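Local coordinates for ABC-type branched-chain amino acid transport systems periplasmic component-like protein (Thermomonospora curvata, PDB 4N03) that probably binds fatty acids outside the membrane as the solute-binding component of an ABC transporter, and holds a palmitic acid molecule in this crystal, at residues 213-218 / 239-244; 91-96 / 120-125; 282-285 / 290-293; 156-161 / 385-390. All blocks are in the same frame, centred on the assembly; numbering follows the deposited sequence.

Contact 1 of 4, residues 213-218 / 239-244; sequences SQVAAL and AGIARS
Val215 lays both of its methyl branches against residues 239-244, the end of helix 232-244, over the CG2 branch of Ile241 and the backbone beside Ala242. Its CG1 meets Ile241 CG2 at 3.9 Å and also comes within 3.9 Å of Ala242 CA, while the second branch, CG2, lies 4.0 Å from the backbone nitrogen of Ala242. CG1 stands anti to Val215 N (chi1 171°), which places CG1 near Ala242 CA and CG2 near Ala242 N. Ile241 answers mainly with its CG2 methyl, which touches CB, CG1 and CG2 of Val215; Ile241 also touches Asp210. Ala242 suits its place because a single methyl lets the two helices come close; the Val215 and Ala242 CA atoms are 6.0 Å apart. Val215 and Leu218 both also rest on Met247, in the loop that follows helix 232-244. At the end of that helix, Ser244 OG donates a hydrogen bond of 2.7 Å to Ile241 O in the last turn. Since only aliphatic carbon and main-chain atoms face each other between the segments, the contact depends on shape and on the exclusion of water, and two branched side chains beside an alanine give two neighbouring surface helices of the domain a small apolar join.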
loop_
_atom_site.group_PDB
_atom_site.type_symbol
_atom_site.label_atom_id
_atom_site.label_comp_id
_atom_site.label_asym_id
_atom_site.label_seq_id
_atom_site.Cartn_x
_atom_site.Cartn_y
_atom_site.Cartn_z
ATOM N N SER A 213 6.303 11.235 -23.803
ATOM C CA SER A 213 5.400 10.798 -24.831
ATOM C C SER A 213 3.987 10.634 -24.289
ATOM O O SER A 213 3.025 10.908 -24.990
ATOM C CB SER A 213 5.888 9.517 -25.478
ATOM O OG SER A 213 5.932 8.442 -24.553
ATOM N N GLN A 214 3.869 10.226 -23.027
ATOM C CA GLN A 214 2.560 10.133 -22.398
ATOM C C GLN A 214 1.920 11.499 -22.256
ATOM O O GLN A 214 0.724 11.680 -22.550
ATOM C CB GLN A 214 2.671 9.451 -21.051
ATOM C CG GLN A 214 2.932 7.963 -21.121
ATOM C CD GLN A 214 4.300 7.623 -21.601
ATOM O OE1 GLN A 214 5.284 8.361 -21.413
ATOM N NE2 GLN A 214 4.389 6.485 -22.256
ATOM N N VAL A 215 2.714 12.487 -21.839
ATOM C CA VAL A 215 2.195 13.847 -21.750
ATOM C C VAL A 215 1.737 14.369 -23.109
ATOM O O VAL A 215 0.679 15.008 -23.216
ATOM C CB VAL A 215 3.235 14.765 -21.075
ATOM C CG1 VAL A 215 2.809 16.232 -21.173
ATOM C CG2 VAL A 215 3.440 14.394 -19.607
ATOM N N ALA A 216 2.528 14.112 -24.145
ATOM C CA ALA A 216 2.149 14.532 -25.489
ATOM C C ALA A 216 0.808 13.897 -25.888
ATOM O O ALA A 216 -0.059 14.546 -26.490
ATOM C CB ALA A 216 3.224 14.146 -26.514
ATOM N N ALA A 217 0.644 12.615 -25.569
ATOM C CA ALA A 217 -0.588 11.932 -25.925
ATOM C C ALA A 217 -1.785 12.491 -25.143
ATOM O O ALA A 217 -2.864 12.681 -25.704
ATOM C CB ALA A 217 -0.446 10.441 -25.689
ATOM N N LEU A 218 -1.602 12.747 -23.841
ATOM C CA LEU A 218 -2.641 13.356 -23.029
ATOM C C LEU A 218 -3.091 14.709 -23.583
ATOM O O LEU A 218 -4.280 15.036 -23.597
ATOM C CB LEU A 218 -2.165 13.505 -21.579
ATOM C CG LEU A 218 -1.978 12.194 -20.834
ATOM C CD1 LEU A 218 -1.103 12.416 -19.636
ATOM C CD2 LEU A 218 -3.310 11.622 -20.399
ATOM N N ALA A 239 4.310 14.970 -13.940
ATOM C CA ALA A 239 3.849 16.250 -13.422
ATOM C C ALA A 239 4.734 17.360 -13.937
ATOM O O ALA A 239 4.266 18.387 -14.385
ATOM C CB ALA A 239 3.817 16.235 -11.882
ATOM N N GLY A 240 6.053 17.162 -13.859
ATOM C CA GLY A 240 6.957 18.207 -14.320
ATOM C C GLY A 240 6.801 18.518 -15.783
ATOM O O GLY A 240 6.724 19.685 -16.174
ATOM N N ILE A 241 6.743 17.492 -16.634
ATOM C CA ILE A 241 6.600 17.744 -18.047
ATOM C C ILE A 241 5.244 18.411 -18.347
ATOM O O ILE A 241 5.150 19.356 -19.117
ATOM C CB ILE A 241 6.847 16.475 -18.865
ATOM C CG1 ILE A 241 8.261 15.963 -18.678
ATOM C CG2 ILE A 241 6.566 16.728 -20.329
ATOM C CD1 ILE A 241 8.418 14.540 -19.166
ATOM N N ALA A 242 4.163 17.898 -17.751
ATOM C CA ALA A 242 2.850 18.488 -17.993
ATOM C C ALA A 242 2.847 19.964 -17.671
ATOM O O ALA A 242 2.378 20.788 -18.459
ATOM C CB ALA A 242 1.771 17.779 -17.178
ATOM N N ARG A 243 3.401 20.346 -16.485
ATOM C CA ARG A 243 3.328 21.751 -16.134
ATOM C C ARG A 243 4.249 22.600 -17.004
ATOM O O ARG A 243 3.892 23.719 -17.340
ATOM C CB ARG A 243 3.648 21.953 -14.647
ATOM C CG ARG A 243 2.703 21.179 -13.735
ATOM C CD ARG A 243 1.241 21.421 -14.030
ATOM N NE ARG A 243 0.414 20.644 -13.114
ATOM C CZ ARG A 243 -0.802 20.181 -13.384
ATOM N NH1 ARG A 243 -1.379 20.391 -14.565
ATOM N NH2 ARG A 243 -1.426 19.482 -12.469
ATOM N N SER A 244 5.360 22.022 -17.458
ATOM C CA SER A 244 6.285 22.744 -18.365
ATOM C C SER A 244 5.682 22.971 -19.737
ATOM O O SER A 244 6.157 23.773 -20.519
ATOM C CB SER A 244 7.599 21.943 -18.540
ATOM O OG SER A 244 7.442 20.810 -19.404
#

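Contact 2 of 4, residues 91-96 / 120-125; sequences SIYTEL and ESDKMF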
loop_
_atom_site.group_PDB
_atom_site.type_symbol
_atom_site.label_atom_id
_atom_site.label_comp_id
_atom_site.label_asym_id
_atom_site.label_seq_id
_atom_site.Cartn_x
_atom_site.Cartn_y
_atom_site.Cartn_z
ATOM N N SER A 91 11.540 -16.454 -6.512
ATOM C CA SER A 91 12.777 -17.019 -6.025
ATOM C C SER A 91 12.954 -16.737 -4.524
ATOM O O SER A 91 13.290 -17.624 -3.749
ATOM C CB SER A 91 13.944 -16.426 -6.826
ATOM O OG SER A 91 15.167 -17.011 -6.430
ATOM N N ILE A 92 12.699 -15.482 -4.112
ATOM C CA ILE A 92 12.781 -15.107 -2.700
ATOM C C ILE A 92 11.770 -15.879 -1.878
ATOM O O ILE A 92 12.088 -16.417 -0.854
ATOM C CB ILE A 92 12.583 -13.605 -2.499
ATOM C CG1 ILE A 92 13.873 -12.893 -2.940
ATOM C CG2 ILE A 92 12.225 -13.266 -1.052
ATOM C CD1 ILE A 92 13.740 -11.411 -3.206
ATOM N N TYR A 93 10.527 -15.986 -2.385
ATOM C CA TYR A 93 9.517 -16.718 -1.658
ATOM C C TYR A 93 10.011 -18.138 -1.389
ATOM O O TYR A 93 9.884 -18.654 -0.289
ATOM C CB TYR A 93 8.181 -16.712 -2.416
ATOM C CG TYR A 93 7.092 -17.422 -1.651
ATOM C CD1 TYR A 93 6.909 -18.791 -1.798
ATOM C CD2 TYR A 93 6.347 -16.773 -0.698
ATOM C CE1 TYR A 93 5.963 -19.465 -1.036
ATOM C CE2 TYR A 93 5.390 -17.441 0.052
ATOM C CZ TYR A 93 5.203 -18.792 -0.127
ATOM O OH TYR A 93 4.283 -19.438 0.648
ATOM N N THR A 94 10.573 -18.782 -2.387
ATOM C CA THR A 94 10.964 -20.184 -2.208
ATOM C C THR A 94 12.158 -20.298 -1.255
ATOM O O THR A 94 12.325 -21.342 -0.624
ATOM C CB THR A 94 11.272 -20.844 -3.521
ATOM O OG1 THR A 94 12.376 -20.209 -4.086
ATOM C CG2 THR A 94 10.172 -20.743 -4.494
ATOM N N GLU A 95 12.953 -19.241 -1.117
ATOM C CA GLU A 95 14.059 -19.209 -0.145
ATOM C C GLU A 95 13.602 -18.964 1.286
ATOM O O GLU A 95 14.339 -19.245 2.257
ATOM C CB GLU A 95 15.003 -18.071 -0.474
ATOM C CG GLU A 95 15.788 -18.153 -1.751
ATOM C CD GLU A 95 16.697 -16.938 -1.875
ATOM O OE1 GLU A 95 16.295 -15.898 -2.478
ATOM O OE2 GLU A 95 17.803 -16.981 -1.288
ATOM N N LEU A 96 12.420 -18.388 1.444
ATOM C CA LEU A 96 11.941 -18.055 2.764
ATOM C C LEU A 96 10.908 -19.034 3.255
ATOM O O LEU A 96 10.737 -19.130 4.461
ATOM C CB LEU A 96 11.250 -16.688 2.753
ATOM C CG LEU A 96 12.112 -15.476 2.498
ATOM C CD1 LEU A 96 11.185 -14.274 2.384
ATOM C CD2 LEU A 96 13.097 -15.309 3.623
ATOM N N GLU A 120 -1.231 -19.946 -0.774
ATOM C CA GLU A 120 -2.421 -20.694 -0.374
ATOM C C GLU A 120 -2.044 -22.121 0.088
ATOM O O GLU A 120 -2.514 -22.604 1.128
ATOM C CB GLU A 120 -3.420 -20.758 -1.516
ATOM C CG GLU A 120 -4.758 -21.352 -1.106
ATOM C CD GLU A 120 -5.627 -20.324 -0.320
ATOM O OE1 GLU A 120 -5.524 -19.091 -0.598
ATOM O OE2 GLU A 120 -6.408 -20.732 0.543
ATOM N N SER A 121 -1.161 -22.761 -0.676
ATOM C CA SER A 121 -0.747 -24.112 -0.363
ATOM C C SER A 121 -0.001 -24.174 0.949
ATOM O O SER A 121 -0.150 -25.089 1.746
ATOM C CB SER A 121 0.125 -24.653 -1.492
ATOM O OG SER A 121 0.512 -25.989 -1.228
ATOM N N ASP A 122 0.819 -23.161 1.186
ATOM C CA ASP A 122 1.685 -23.064 2.372
ATOM C C ASP A 122 0.940 -22.531 3.594
ATOM O O ASP A 122 1.451 -22.585 4.706
ATOM C CB ASP A 122 2.892 -22.179 2.068
ATOM C CG ASP A 122 3.878 -22.815 1.136
ATOM O OD1 ASP A 122 3.889 -24.070 0.998
ATOM O OD2 ASP A 122 4.677 -22.070 0.572
ATOM N N LYS A 123 -0.263 -22.002 3.420
ATOM C CA LYS A 123 -1.024 -21.331 4.472
ATOM C C LYS A 123 -0.237 -20.153 5.065
ATOM O O LYS A 123 -0.263 -19.898 6.271
ATOM C CB LYS A 123 -1.457 -22.319 5.562
ATOM C CG LYS A 123 -2.324 -23.456 5.024
ATOM C CD LYS A 123 -2.758 -24.402 6.126
ATOM C CE LYS A 123 -3.974 -25.236 5.762
ATOM N NZ LYS A 123 -3.955 -25.905 4.433
HETATM N N MSE A 124 0.411 -19.391 4.202
HETATM C CA MSE A 124 1.339 -18.326 4.629
HETATM C C MSE A 124 0.595 -17.036 4.812
HETATM O O MSE A 124 0.199 -16.407 3.838
HETATM C CB MSE A 124 2.396 -18.158 3.528
HETATM C CG MSE A 124 3.490 -17.119 3.895
HETATM SE SE MSE A 124 4.673 -17.744 5.292
HETATM C CE MSE A 124 5.932 -18.640 4.043
ATOM N N PHE A 125 0.452 -16.583 6.064
ATOM C CA PHE A 125 -0.145 -15.288 6.300
ATOM C C PHE A 125 0.718 -14.222 5.715
ATOM O O PHE A 125 1.898 -14.115 6.090
ATOM C CB PHE A 125 -0.354 -15.075 7.822
ATOM C CG PHE A 125 -0.969 -13.765 8.212
ATOM C CD1 PHE A 125 -1.904 -13.120 7.411
ATOM C CD2 PHE A 125 -0.605 -13.152 9.420
ATOM C CE1 PHE A 125 -2.455 -11.915 7.790
ATOM C CE2 PHE A 125 -1.209 -11.967 9.789
ATOM C CZ PHE A 125 -2.098 -11.327 8.982
#
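The backbones stay well apart where residues 91-96, the last turns of helix 86-96, face residues 120-125, since even the nearest CA atoms, those of Tyr93 and Met124, are 10.4 Å from each other. Helix 109-122 stops here in a Schellman motif, with Lys123 at positive phi (58°), and the chain then turns toward strand 126-129. A long side chain is needed to span the gap, and Tyr93 supplies it: with CG anti to the backbone N (chi1 -178°), the phenol extends across and its hydroxyl arrives at the helix end. Tyr93 OH donates a hydrogen bond of 2.7 Å to Asp122 OD2, which accepts through its anti lone pair, the one away from the other carboxylate oxygen. The carboxylate meets the edge of the ring, their planes only 7° apart, and OD2 also lies 3.3 Å from Tyr93 CE1. Asn97 ND2 gives the same oxygen a second hydrogen bond, helping to fix the carboxylate. Met124, a selenomethionine bent at chi2 and chi3, brings its CE obliquely beside the phenol, 4.2 Å from Tyr93 CE2; its CB is 3.7 Å from Tyr93 OH. The tyrosine ring also packs on Val115 and Ile119 of helix 109-122, Met124 touches Arg336 of helix 336-343, and Leu96 rests on Val78 of strand 74-81, so the two helices are joined beside the four-stranded parallel sheet.

Contact 3 of 4, residues 282-285 / 290-293; sequences APMS and AIKK
Ile291 and Met284 make the close part of this contact, with the CG2 methyl of Ile291 set 3.3 Å from Met284 O and 3.6 Å from Met284 C. Ile291 thus packs against the main chain of the loop as much as against a side chain. Its chi1 of -72° sets CG1 beside the backbone N and turns CG2 anti to it, toward the loop carbonyl. Met284, a selenomethionine modelled in two conformers, folds back in the one described: bends at chi2 and chi3 bring its CE to 3.9 Å from Ile291 CG2 and 3.4 Å from Ile291 O, contacts that hold for this conformer and are less certain than that of CG2 with Met284 O. A flexible, unbranched selenoether chain suits this curling fit, and the beta-branch of isoleucine puts a methyl directly against the loop carbonyl. Pro283 adds little, its carbonyl O reaching Ile291 CG2 at 4.0 Å. The outer side is looser: Lys292 and Lys293 lie exposed on the helix. On the buried side, Met284 and Ile291 both pack on Val312, while Pro283 rests on Ile373, Ala383 and Ile385, so the loop before helix 289-301 lies between helix 309-330 and strands 370-375 and 383-390 of the mixed sheet.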
loop_
_atom_site.group_PDB
_atom_site.type_symbol
_atom_site.label_atom_id
_atom_site.label_comp_id
_atom_site.label_asym_id
_atom_site.label_seq_id
_atom_site.Cartn_x
_atom_site.Cartn_y
_atom_site.Cartn_z
ATOM N N ALA A 282 -3.389 7.372 6.220
ATOM C CA ALA A 282 -3.168 8.722 6.680
ATOM C C ALA A 282 -1.681 9.096 6.496
ATOM O O ALA A 282 -0.807 8.236 6.660
ATOM C CB ALA A 282 -3.513 8.833 8.139
ATOM N N PRO A 283 -1.424 10.350 6.136
ATOM C CA PRO A 283 -0.051 10.793 6.095
ATOM C C PRO A 283 0.490 11.092 7.526
ATOM O O PRO A 283 -0.270 11.171 8.486
ATOM C CB PRO A 283 -0.144 12.051 5.252
ATOM C CG PRO A 283 -1.467 12.622 5.602
ATOM C CD PRO A 283 -2.347 11.422 5.829
HETATM N N MSE A 284 1.801 11.313 7.637
HETATM C CA MSE A 284 2.491 11.554 8.939
HETATM C C MSE A 284 2.122 12.868 9.572
HETATM O O MSE A 284 2.503 13.116 10.708
HETATM C CB MSE A 284 3.981 11.359 8.736
HETATM C CG MSE A 284 4.275 9.923 8.316
HETATM SE SE MSE A 284 5.294 8.912 9.609
HETATM C CE MSE A 284 4.160 9.172 11.164
ATOM N N SER A 285 1.444 13.742 8.861
ATOM C CA SER A 285 0.952 15.017 9.357
ATOM C C SER A 285 -0.426 14.958 9.968
ATOM O O SER A 285 -0.915 15.939 10.499
ATOM C CB SER A 285 0.968 16.018 8.229
ATOM O OG SER A 285 0.097 15.564 7.211
ATOM N N ALA A 290 -1.283 8.447 17.708
ATOM C CA ALA A 290 -0.382 7.363 17.347
ATOM C C ALA A 290 0.530 7.768 16.201
ATOM O O ALA A 290 1.645 7.262 16.105
ATOM C CB ALA A 290 -1.137 6.105 16.979
ATOM N N ILE A 291 0.032 8.648 15.325
ATOM C CA ILE A 291 0.860 9.144 14.214
ATOM C C ILE A 291 2.003 10.012 14.755
ATOM O O ILE A 291 3.139 9.864 14.342
ATOM C CB ILE A 291 0.002 9.952 13.226
ATOM C CG1 ILE A 291 -0.903 9.039 12.451
ATOM C CG2 ILE A 291 0.827 10.819 12.291
ATOM C CD1 ILE A 291 -0.289 8.217 11.320
ATOM N N LYS A 292 1.669 10.926 15.657
ATOM C CA LYS A 292 2.687 11.788 16.298
ATOM C C LYS A 292 3.744 10.961 17.044
ATOM O O LYS A 292 4.960 11.199 16.938
ATOM C CB LYS A 292 1.971 12.773 17.214
ATOM C CG LYS A 292 1.147 13.811 16.490
ATOM C CD LYS A 292 0.346 14.728 17.404
ATOM C CE LYS A 292 -0.720 15.492 16.635
ATOM N NZ LYS A 292 -0.148 16.450 15.641
ATOM N N LYS A 293 3.298 9.967 17.784
ATOM C CA LYS A 293 4.206 9.064 18.489
ATOM C C LYS A 293 5.132 8.313 17.543
ATOM O O LYS A 293 6.339 8.151 17.796
ATOM C CB LYS A 293 3.408 8.134 19.385
ATOM C CG LYS A 293 4.191 7.154 20.233
ATOM C CD LYS A 293 3.240 6.292 21.069
ATOM C CE LYS A 293 4.001 5.559 22.163
ATOM N NZ LYS A 293 3.078 4.821 23.071
#

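Contact 4 of 4, residues 156-161 / 385-390; sequences VQWLMD and IVEQAF
Polar contact comes first through Trp158, whose indole NE1 gives a weak hydrogen bond to Glu387 OE1 at 3.3 Å, bent to an N-H...O angle of 142°. The oxygen sits at the edge of the indole, in its plane, but the carboxylate itself is turned 55° from the ring. Glu387 brings OE1 to the indole N-H by bending at chi2, and its methylene carbons lie out of the indole plane, CB 3.8 Å from Trp158 NE1. Apolar contacts flank this bond: Trp158 CZ2 meets Val386 CG1 at 3.9 Å, the two side chains crossing at about a right angle, and Trp158 CB meets Phe390 CZ at 3.9 Å. With CG anti to its N (chi1 178°), Trp158 carries the indole to Glu387 and Val386. A large aromatic with one N-H suits a place that is mostly apolar yet borders a carboxylate. Its ring also meets Phe276 edge to face. Val386 and Glu387 together face Ile372, a classic beta bulge, and this lets two successive side chains turn to the same helix. The result is a helix packed on the bulged edge strand of a mixed seven-stranded sheet, within an alpha/beta domain of the periplasmic binding protein fold.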
loop_
_atom_site.group_PDB
_atom_site.type_symbol
_atom_site.label_atom_id
_atom_site.label_comp_id
_atom_site.label_asym_id
_atom_site.label_seq_id
_atom_site.Cartn_x
_atom_site.Cartn_y
_atom_site.Cartn_z
ATOM N N VAL A 156 -12.343 9.956 -8.389
ATOM C CA VAL A 156 -13.082 10.567 -9.486
ATOM C C VAL A 156 -14.338 11.243 -8.987
ATOM O O VAL A 156 -14.677 12.338 -9.436
ATOM C CB VAL A 156 -13.345 9.550 -10.610
ATOM C CG1 VAL A 156 -14.266 10.138 -11.655
ATOM C CG2 VAL A 156 -12.000 9.107 -11.205
ATOM N N GLN A 157 -15.042 10.607 -8.062
ATOM C CA GLN A 157 -16.212 11.266 -7.492
ATOM C C GLN A 157 -15.809 12.583 -6.838
ATOM O O GLN A 157 -16.487 13.594 -6.933
ATOM C CB GLN A 157 -16.902 10.378 -6.493
ATOM C CG GLN A 157 -18.165 11.007 -5.891
ATOM C CD GLN A 157 -19.279 11.159 -6.901
ATOM O OE1 GLN A 157 -19.985 10.192 -7.217
ATOM N NE2 GLN A 157 -19.440 12.340 -7.442
ATOM N N TRP A 158 -14.653 12.594 -6.153
ATOM C CA TRP A 158 -14.120 13.812 -5.552
ATOM C C TRP A 158 -13.792 14.862 -6.582
ATOM O O TRP A 158 -14.149 16.022 -6.424
ATOM C CB TRP A 158 -12.894 13.477 -4.711
ATOM C CG TRP A 158 -12.210 14.644 -4.069
ATOM C CD1 TRP A 158 -12.570 15.283 -2.930
ATOM C CD2 TRP A 158 -11.041 15.292 -4.553
ATOM N NE1 TRP A 158 -11.675 16.290 -2.658
ATOM C CE2 TRP A 158 -10.746 16.340 -3.651
ATOM C CE3 TRP A 158 -10.224 15.098 -5.656
ATOM C CZ2 TRP A 158 -9.648 17.176 -3.815
ATOM C CZ3 TRP A 158 -9.108 15.943 -5.808
ATOM C CH2 TRP A 158 -8.848 16.958 -4.891
ATOM N N LEU A 159 -13.144 14.469 -7.681
ATOM C CA LEU A 159 -12.881 15.436 -8.750
ATOM C C LEU A 159 -14.157 16.121 -9.233
ATOM O O LEU A 159 -14.196 17.312 -9.507
ATOM C CB LEU A 159 -12.182 14.782 -9.936
ATOM C CG LEU A 159 -10.747 14.299 -9.746
ATOM C CD1 LEU A 159 -10.278 13.532 -10.958
ATOM C CD2 LEU A 159 -9.800 15.446 -9.446
HETATM N N MSE A 160 -15.248 15.328 -9.391
HETATM C CA MSE A 160 -16.538 15.864 -9.824
HETATM C C MSE A 160 -17.160 16.764 -8.768
HETATM O O MSE A 160 -17.679 17.841 -9.059
HETATM C CB MSE A 160 -17.533 14.737 -10.019
HETATM C CG MSE A 160 -17.205 13.875 -11.201
HETATM SE SE MSE A 160 -18.030 14.623 -12.810
HETATM C CE MSE A 160 -19.774 14.196 -12.068
ATOM N N ASP A 161 -17.102 16.303 -7.520
ATOM C CA ASP A 161 -17.653 17.099 -6.428
ATOM C C ASP A 161 -16.948 18.429 -6.272
ATOM O O ASP A 161 -17.588 19.430 -5.925
ATOM C CB ASP A 161 -17.512 16.357 -5.098
ATOM C CG ASP A 161 -18.407 15.166 -4.965
ATOM O OD1 ASP A 161 -19.314 14.945 -5.787
ATOM O OD2 ASP A 161 -18.166 14.411 -3.991
ATOM N N ILE A 385 -3.427 16.088 4.426
ATOM C CA ILE A 385 -4.798 15.731 4.039
ATOM C C ILE A 385 -5.477 16.907 3.370
ATOM O O ILE A 385 -5.492 18.029 3.896
ATOM C CB ILE A 385 -5.569 15.289 5.298
ATOM C CG1 ILE A 385 -5.014 13.972 5.796
ATOM C CG2 ILE A 385 -7.061 15.163 4.994
ATOM C CD1 ILE A 385 -5.507 13.556 7.182
ATOM N N VAL A 386 -6.059 16.653 2.202
ATOM C CA VAL A 386 -6.925 17.604 1.523
ATOM C C VAL A 386 -8.375 17.237 1.812
ATOM O O VAL A 386 -9.180 18.110 2.110
ATOM C CB VAL A 386 -6.640 17.610 -0.005
ATOM C CG1 VAL A 386 -7.580 18.540 -0.749
ATOM C CG2 VAL A 386 -5.206 18.095 -0.194
ATOM N N GLU A 387 -8.700 15.945 1.731
ATOM C CA GLU A 387 -10.045 15.465 2.052
ATOM C C GLU A 387 -9.918 14.345 3.012
ATOM O O GLU A 387 -9.216 13.364 2.765
ATOM C CB GLU A 387 -10.759 14.996 0.787
ATOM C CG GLU A 387 -12.248 14.804 0.924
ATOM C CD GLU A 387 -12.975 16.110 1.105
ATOM O OE1 GLU A 387 -12.649 17.090 0.405
ATOM O OE2 GLU A 387 -13.913 16.125 1.897
ATOM N N GLN A 388 -10.599 14.476 4.152
ATOM C CA GLN A 388 -10.613 13.407 5.144
ATOM C C GLN A 388 -11.235 12.152 4.526
ATOM O O GLN A 388 -12.038 12.208 3.593
ATOM C CB GLN A 388 -11.454 13.794 6.373
ATOM C CG GLN A 388 -10.816 14.872 7.247
ATOM C CD GLN A 388 -9.513 14.439 7.927
ATOM O OE1 GLN A 388 -9.225 13.257 8.124
ATOM N NE2 GLN A 388 -8.746 15.404 8.338
ATOM N N ALA A 389 -10.843 10.999 5.040
ATOM C CA ALA A 389 -11.277 9.729 4.447
ATOM C C ALA A 389 -12.774 9.642 4.300
ATOM O O ALA A 389 -13.514 9.935 5.227
ATOM C CB ALA A 389 -10.766 8.562 5.235
ATOM N N PHE A 390 -13.222 9.233 3.124
ATOM C CA PHE A 390 -14.634 9.140 2.806
ATOM C C PHE A 390 -14.904 7.938 1.916
ATOM O O PHE A 390 -14.069 7.509 1.158
ATOM C CB PHE A 390 -15.147 10.423 2.140
ATOM C CG PHE A 390 -14.598 10.644 0.751
ATOM C CD1 PHE A 390 -13.346 11.181 0.577
ATOM C CD2 PHE A 390 -15.298 10.227 -0.398
ATOM C CE1 PHE A 390 -12.804 11.329 -0.680
ATOM C CE2 PHE A 390 -14.735 10.372 -1.670
ATOM C CZ PHE A 390 -13.473 10.896 -1.783
#

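Along the chain, contact 2 comes first; contact 4 then opens at helix 148-161 and closes only at strand 383-390, with contacts 1 and 3 between, in that order. Contact 2 belongs with the four-stranded parallel sheet, contacts 1, 3 and 4 with the seven-stranded mixed sheet. Their separation, with contact 2 centred about 41 Å from contact 1 and about 38 Å from contact 4, is consistent with the two-lobed architecture of periplasmic binding proteins. Contacts 3 and 4 have centres about 20 Å apart and touch, Pro283 CD lying 3.7 Å from Ile385 CG1. Contact 3 lies closer to the palmitic acid than contact 4, the side chains of Pro283 and Phe390 being about 9 Å and about 14 Å away.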